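Local coordinates for protein papillomavirus transcription factor E2 (Human papillomavirus type 18, PDB 1QQH) that regulates viral transcription, the fragment here belonging to its N-terminal activation domain, which in this family also serves viral DNA replication, at residues Met12-Gln15 with Gly16-Gln19; Tyr94-Glu98 with Gly99-Phe103. The protein carries 1 engineered substitution. All blocks are in the same frame, centred on the assembly; numbering follows the deposited sequence.

Contact 1 (Met12-Gln15 with Gly16-Gln19)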
ATOM      1  N   MET A  12       7.767   2.594  -8.542  1.00 50.59           N
ATOM      2  CA  MET A  12       7.716   3.922  -9.126  1.00 50.56           C
ATOM      3  C   MET A  12       6.267   4.346  -9.319  1.00 48.29           C
ATOM      4  O   MET A  12       5.903   5.488  -9.028  1.00 47.19           O
ATOM      5  CB  MET A  12       8.464   3.959 -10.458  1.00 54.30           C
ATOM      6  CG  MET A  12       9.984   3.931 -10.300  1.00 59.83           C
ATOM      7  SD  MET A  12      10.588   5.138  -9.057  1.00 65.52           S
ATOM      8  CE  MET A  12      10.328   6.719  -9.946  1.00 63.47           C
ATOM      9  N   ALA A  13       5.437   3.421  -9.794  1.00 45.71           N
ATOM     10  CA  ALA A  13       4.022   3.714 -10.002  1.00 42.32           C
ATOM     11  C   ALA A  13       3.399   4.155  -8.682  1.00 40.76           C
ATOM     12  O   ALA A  13       2.677   5.154  -8.627  1.00 40.46           O
ATOM     13  CB  ALA A  13       3.304   2.483 -10.536  1.00 41.85           C
ATOM     14  N   LEU A  14       3.684   3.406  -7.619  1.00 38.57           N
ATOM     15  CA  LEU A  14       3.153   3.727  -6.301  1.00 38.36           C
ATOM     16  C   LEU A  14       3.672   5.082  -5.805  1.00 38.71           C
ATOM     17  O   LEU A  14       2.967   5.796  -5.095  1.00 36.88           O
ATOM     18  CB  LEU A  14       3.502   2.617  -5.298  1.00 37.88           C
ATOM     19  CG  LEU A  14       2.761   1.281  -5.459  1.00 37.14           C
ATOM     20  CD1 LEU A  14       3.372   0.241  -4.544  1.00 36.62           C
ATOM     21  CD2 LEU A  14       1.287   1.461  -5.148  1.00 34.88           C
ATOM     22  N   GLN A  15       4.901   5.437  -6.173  1.00 40.04           N
ATOM     23  CA  GLN A  15       5.445   6.733  -5.772  1.00 42.59           C
ATOM     24  C   GLN A  15       4.602   7.813  -6.446  1.00 42.15           C
ATOM     25  O   GLN A  15       4.240   8.809  -5.824  1.00 42.45           O
ATOM     26  CB  GLN A  15       6.914   6.867  -6.193  1.00 43.46           C
ATOM     27  CG  GLN A  15       7.898   6.734  -5.032  1.00 48.15           C
ATOM     28  CD  GLN A  15       9.017   5.735  -5.310  1.00 50.39           C
ATOM     29  OE1 GLN A  15       9.754   5.861  -6.298  1.00 51.96           O
ATOM     30  NE2 GLN A  15       9.153   4.739  -4.435  1.00 49.85           N
ATOM     31  N   GLY A  16       4.271   7.601  -7.717  1.00 42.49           N
ATOM     32  CA  GLY A  16       3.458   8.572  -8.428  1.00 42.64           C
ATOM     33  C   GLY A  16       2.045   8.608  -7.875  1.00 43.05           C
ATOM     34  O   GLY A  16       1.461   9.676  -7.665  1.00 43.59           O
ATOM     35  N   LEU A  17       1.487   7.426  -7.633  1.00 42.79           N
ATOM     36  CA  LEU A  17       0.138   7.320  -7.099  1.00 41.27           C
ATOM     37  C   LEU A  17       0.064   8.028  -5.750  1.00 41.60           C
ATOM     38  O   LEU A  17      -0.921   8.696  -5.438  1.00 39.77           O
ATOM     39  CB  LEU A  17      -0.246   5.842  -6.942  1.00 40.16           C
ATOM     40  CG  LEU A  17      -1.679   5.555  -6.474  1.00 40.57           C
ATOM     41  CD1 LEU A  17      -2.675   6.072  -7.515  1.00 40.04           C
ATOM     42  CD2 LEU A  17      -1.871   4.051  -6.252  1.00 39.61           C
ATOM     43  N   ALA A  18       1.122   7.883  -4.957  1.00 43.39           N
ATOM     44  CA  ALA A  18       1.180   8.489  -3.630  1.00 44.96           C
ATOM     45  C   ALA A  18       1.119  10.017  -3.672  1.00 46.17           C
ATOM     46  O   ALA A  18       0.736  10.663  -2.692  1.00 46.29           O
ATOM     47  CB  ALA A  18       2.441   8.037  -2.916  1.00 44.99           C
ATOM     48  N   GLN A  19       1.493  10.592  -4.807  1.00 47.32           N
ATOM     49  CA  GLN A  19       1.476  12.043  -4.962  1.00 49.05           C
ATOM     50  C   GLN A  19       0.285  12.507  -5.784  1.00 48.14           C
ATOM     51  O   GLN A  19       0.017  13.702  -5.882  1.00 48.58           O
ATOM     52  CB  GLN A  19       2.778  12.500  -5.615  1.00 50.54           C
ATOM     53  CG  GLN A  19       3.984  12.076  -4.811  1.00 53.95           C
ATOM     54  CD  GLN A  19       5.289  12.376  -5.493  1.00 56.56           C
ATOM     55  OE1 GLN A  19       5.520  11.962  -6.631  1.00 58.44           O
ATOM     56  NE2 GLN A  19       6.164  13.093  -4.796  1.00 58.69           N
TER
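A13 and L17 meet one turn apart on a single helix, the amide N of L17 giving its hydrogen to A13 O at 2.8 Å. This donor lies in the carbonyl plane and the bond is nearly straight, 163° at the hydrogen. Two more i to i+4 bonds run beside it: G16 N reaches M12 O at 3.0 Å, and A18 N reaches L14 O at 2.8 Å, with its donor tilted out of the carbonyl plane. The series then falters. Q19 N lies 3.4 Å from Q15 O in a weak bond, bent to 126°, while the same N also bonds G16 O at 3.0 Å, the i to i+3 spacing of a tighter turn.

Side chains add little apolar contact between the two turns. L14 CD2 and L17 CD2 approach to 4.2 Å; with CG of L17 anti to the backbone N (chi1 -176°), the second torsion turns its CD2 back toward L14. Both leucines rest on F45 of strand 45-56 and on L29 of the second subunit, and A13 joins them on F45.

The polar side chains contribute separately. Q19 CG, placed beside its own backbone N, comes 3.4 Å from Q15 O. Q15 NE2 makes a weak hydrogen bond to E34 of the second subunit.

An apolar flank of A13, L14 and L17 against the sheet, with the more exposed M12 and Q19 elsewhere round the axis, fits an amphipathic helix, here in its last turns.

Contact 2 (Tyr94-Glu98 with Gly99-Phe103)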
ATOM      1  N   TYR A  94     -13.215  -2.577 -21.539  1.00 28.48           N
ATOM      2  CA  TYR A  94     -12.316  -1.489 -21.860  1.00 29.01           C
ATOM      3  C   TYR A  94     -12.487  -0.329 -20.890  1.00 30.01           C
ATOM      4  O   TYR A  94     -13.415  -0.300 -20.082  1.00 29.85           O
ATOM      5  CB  TYR A  94     -12.578  -1.014 -23.303  1.00 30.31           C
ATOM      6  CG  TYR A  94     -13.919  -0.325 -23.532  1.00 31.83           C
ATOM      7  CD1 TYR A  94     -14.044   1.063 -23.425  1.00 34.07           C
ATOM      8  CD2 TYR A  94     -15.057  -1.058 -23.861  1.00 32.66           C
ATOM      9  CE1 TYR A  94     -15.268   1.708 -23.646  1.00 34.35           C
ATOM     10  CE2 TYR A  94     -16.285  -0.430 -24.085  1.00 35.07           C
ATOM     11  CZ  TYR A  94     -16.383   0.957 -23.975  1.00 35.65           C
ATOM     12  OH  TYR A  94     -17.593   1.581 -24.185  1.00 35.02           O
ATOM     13  N   TYR A  95     -11.562   0.611 -20.957  1.00 29.04           N
ATOM     14  CA  TYR A  95     -11.646   1.809 -20.157  1.00 30.92           C
ATOM     15  C   TYR A  95     -11.242   2.905 -21.132  1.00 32.40           C
ATOM     16  O   TYR A  95     -10.480   2.654 -22.070  1.00 31.94           O
ATOM     17  CB  TYR A  95     -10.712   1.749 -18.941  1.00 28.62           C
ATOM     18  CG  TYR A  95      -9.229   1.632 -19.231  1.00 29.01           C
ATOM     19  CD1 TYR A  95      -8.389   2.743 -19.134  1.00 28.95           C
ATOM     20  CD2 TYR A  95      -8.654   0.398 -19.537  1.00 28.79           C
ATOM     21  CE1 TYR A  95      -7.014   2.626 -19.328  1.00 28.72           C
ATOM     22  CE2 TYR A  95      -7.289   0.268 -19.733  1.00 27.98           C
ATOM     23  CZ  TYR A  95      -6.474   1.382 -19.626  1.00 28.92           C
ATOM     24  OH  TYR A  95      -5.116   1.249 -19.807  1.00 29.68           O
ATOM     25  N   VAL A  96     -11.782   4.103 -20.946  1.00 33.32           N
ATOM     26  CA  VAL A  96     -11.449   5.198 -21.843  1.00 35.17           C
ATOM     27  C   VAL A  96     -10.156   5.812 -21.347  1.00 35.27           C
ATOM     28  O   VAL A  96     -10.082   6.286 -20.216  1.00 33.97           O
ATOM     29  CB  VAL A  96     -12.570   6.260 -21.863  1.00 35.58           C
ATOM     30  CG1 VAL A  96     -12.244   7.347 -22.875  1.00 37.06           C
ATOM     31  CG2 VAL A  96     -13.895   5.597 -22.204  1.00 36.63           C
ATOM     32  N   LYS A  97      -9.135   5.771 -22.190  1.00 36.40           N
ATOM     33  CA  LYS A  97      -7.843   6.322 -21.834  1.00 39.69           C
ATOM     34  C   LYS A  97      -7.562   7.551 -22.692  1.00 41.66           C
ATOM     35  O   LYS A  97      -7.238   7.440 -23.880  1.00 41.99           O
ATOM     36  CB  LYS A  97      -6.750   5.279 -22.044  1.00 39.63           C
ATOM     37  CG  LYS A  97      -5.372   5.747 -21.618  1.00 41.40           C
ATOM     38  CD  LYS A  97      -4.327   4.676 -21.864  1.00 43.07           C
ATOM     39  CE  LYS A  97      -2.953   5.130 -21.405  1.00 44.32           C
ATOM     40  NZ  LYS A  97      -1.937   4.081 -21.670  1.00 46.44           N
ATOM     41  N   GLU A  98      -7.691   8.723 -22.081  1.00 44.18           N
ATOM     42  CA  GLU A  98      -7.469   9.971 -22.790  1.00 46.50           C
ATOM     43  C   GLU A  98      -8.403  10.023 -23.999  1.00 45.41           C
ATOM     44  O   GLU A  98      -7.971  10.217 -25.134  1.00 44.77           O
ATOM     45  CB  GLU A  98      -5.999  10.078 -23.221  1.00 49.07           C
ATOM     46  CG  GLU A  98      -5.016  10.083 -22.040  1.00 52.94           C
ATOM     47  CD  GLU A  98      -3.561  10.248 -22.464  1.00 54.87           C
ATOM     48  OE1 GLU A  98      -3.219  11.318 -23.009  1.00 57.17           O
ATOM     49  OE2 GLU A  98      -2.759   9.311 -22.253  1.00 55.82           O
ATOM     50  N   GLY A  99      -9.687   9.814 -23.728  1.00 45.43           N
ATOM     51  CA  GLY A  99     -10.707   9.856 -24.763  1.00 44.32           C
ATOM     52  C   GLY A  99     -10.881   8.648 -25.666  1.00 44.00           C
ATOM     53  O   GLY A  99     -11.836   8.608 -26.451  1.00 43.44           O
ATOM     54  N   TYR A 100      -9.990   7.664 -25.569  1.00 42.76           N
ATOM     55  CA  TYR A 100     -10.091   6.482 -26.423  1.00 41.94           C
ATOM     56  C   TYR A 100     -10.340   5.156 -25.714  1.00 41.09           C
ATOM     57  O   TYR A 100      -9.675   4.819 -24.730  1.00 40.57           O
ATOM     58  CB  TYR A 100      -8.841   6.357 -27.295  1.00 43.10           C
ATOM     59  CG  TYR A 100      -8.698   7.498 -28.268  1.00 46.03           C
ATOM     60  CD1 TYR A 100      -8.179   8.725 -27.856  1.00 46.90           C
ATOM     61  CD2 TYR A 100      -9.152   7.379 -29.585  1.00 47.10           C
ATOM     62  CE1 TYR A 100      -8.120   9.811 -28.729  1.00 48.87           C
ATOM     63  CE2 TYR A 100      -9.099   8.461 -30.468  1.00 48.37           C
ATOM     64  CZ  TYR A 100      -8.585   9.671 -30.031  1.00 49.22           C
ATOM     65  OH  TYR A 100      -8.559  10.755 -30.880  1.00 51.13           O
ATOM     66  N   ASN A 101     -11.309   4.405 -26.230  1.00 39.50           N
ATOM     67  CA  ASN A 101     -11.649   3.106 -25.672  1.00 38.97           C
ATOM     68  C   ASN A 101     -10.437   2.191 -25.747  1.00 38.44           C
ATOM     69  O   ASN A 101      -9.870   1.998 -26.810  1.00 38.81           O
ATOM     70  CB  ASN A 101     -12.804   2.481 -26.446  1.00 37.28           C
ATOM     71  CG  ASN A 101     -14.086   3.285 -26.333  1.00 38.48           C
ATOM     72  OD1 ASN A 101     -14.195   4.200 -25.505  1.00 33.28           O
ATOM     73  ND2 ASN A 101     -15.074   2.939 -27.161  1.00 36.61           N
ATOM     74  N   THR A 102     -10.048   1.628 -24.610  1.00 37.87           N
ATOM     75  CA  THR A 102      -8.895   0.737 -24.549  1.00 37.73           C
ATOM     76  C   THR A 102      -9.306  -0.608 -23.956  1.00 37.05           C
ATOM     77  O   THR A 102      -9.604  -0.703 -22.768  1.00 36.93           O
ATOM     78  CB  THR A 102      -7.797   1.352 -23.672  1.00 38.95           C
ATOM     79  OG1 THR A 102      -7.581   2.706 -24.086  1.00 40.64           O
ATOM     80  CG2 THR A 102      -6.491   0.568 -23.797  1.00 37.61           C
ATOM     81  N   PHE A 103      -9.328  -1.644 -24.786  1.00 35.28           N
ATOM     82  CA  PHE A 103      -9.710  -2.973 -24.321  1.00 34.96           C
ATOM     83  C   PHE A 103      -8.585  -3.725 -23.621  1.00 34.08           C
ATOM     84  O   PHE A 103      -7.435  -3.633 -24.024  1.00 34.52           O
ATOM     85  CB  PHE A 103     -10.202  -3.830 -25.495  1.00 33.11           C
ATOM     86  CG  PHE A 103     -11.496  -3.370 -26.071  1.00 32.49           C
ATOM     87  CD1 PHE A 103     -11.542  -2.268 -26.911  1.00 32.00           C
ATOM     88  CD2 PHE A 103     -12.684  -4.010 -25.729  1.00 33.60           C
ATOM     89  CE1 PHE A 103     -12.750  -1.799 -27.401  1.00 33.64           C
ATOM     90  CE2 PHE A 103     -13.898  -3.557 -26.210  1.00 35.15           C
ATOM     91  CZ  PHE A 103     -13.935  -2.442 -27.053  1.00 35.12           C
TER
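Y94 sets its CB over the centre of the F103 ring, a CH-pi contact 3.8 Å from CB to the ring centroid. The two rings are inclined at 43° and touch obliquely, Y94 CD2 to F103 CE2 at 3.6 Å. N101 lies alongside Y94, its OD1 3.3 Å from Y94 CE1: Y94 holds CG between backbone N and carbonyl carbon (chi1 68°), laying its ring along the neighbouring strand. V96 shares this face and brings CG2 to N101 OD1. On the other face T102 CB sits above the Y95 ring, off toward its rim.

The backbone fixes this pairing. Y95 and T102 exchange two hydrogen bonds, as do K97 and Y100, the latter pair closing a two-residue beta hairpin with a type I' turn through E98 and G99, both at positive phi. Y100 O is gripped twice, by K97 N at 2.8 Å and T102 OG1 at 3.0 Å, from opposite faces of its carbonyl plane.

Farther out, Y74 OH binds E98 N at the turn, and R91 makes a cation-pi contact with F103. Strand 92-97 pairs with strand 81-89 as well as with 100-103, and Y95 reaches V72 of strand 63-75.

Contact 1 comes first along the chain, in the closing turns of helix 3-19; contact 2 follows much later, as the hairpin of strands 92-97 and 100-103. Their centres are 22 Å apart and their nearest atoms about 12 Å, without touching. The antiparallel sheet connects them indirectly: the helix leans on strand 45-56, which pairs with 63-75, then 81-89, then 92-97 of contact 2. Both belong to the N-terminal region characteristic of E2 proteins. Contact 1 also meets the second subunit, whereas no other chain of the assembly touches contact 2, so the helix end probably contributes to the subunit interface seen in the assembly and the hairpin to the sheet region of the activation domain.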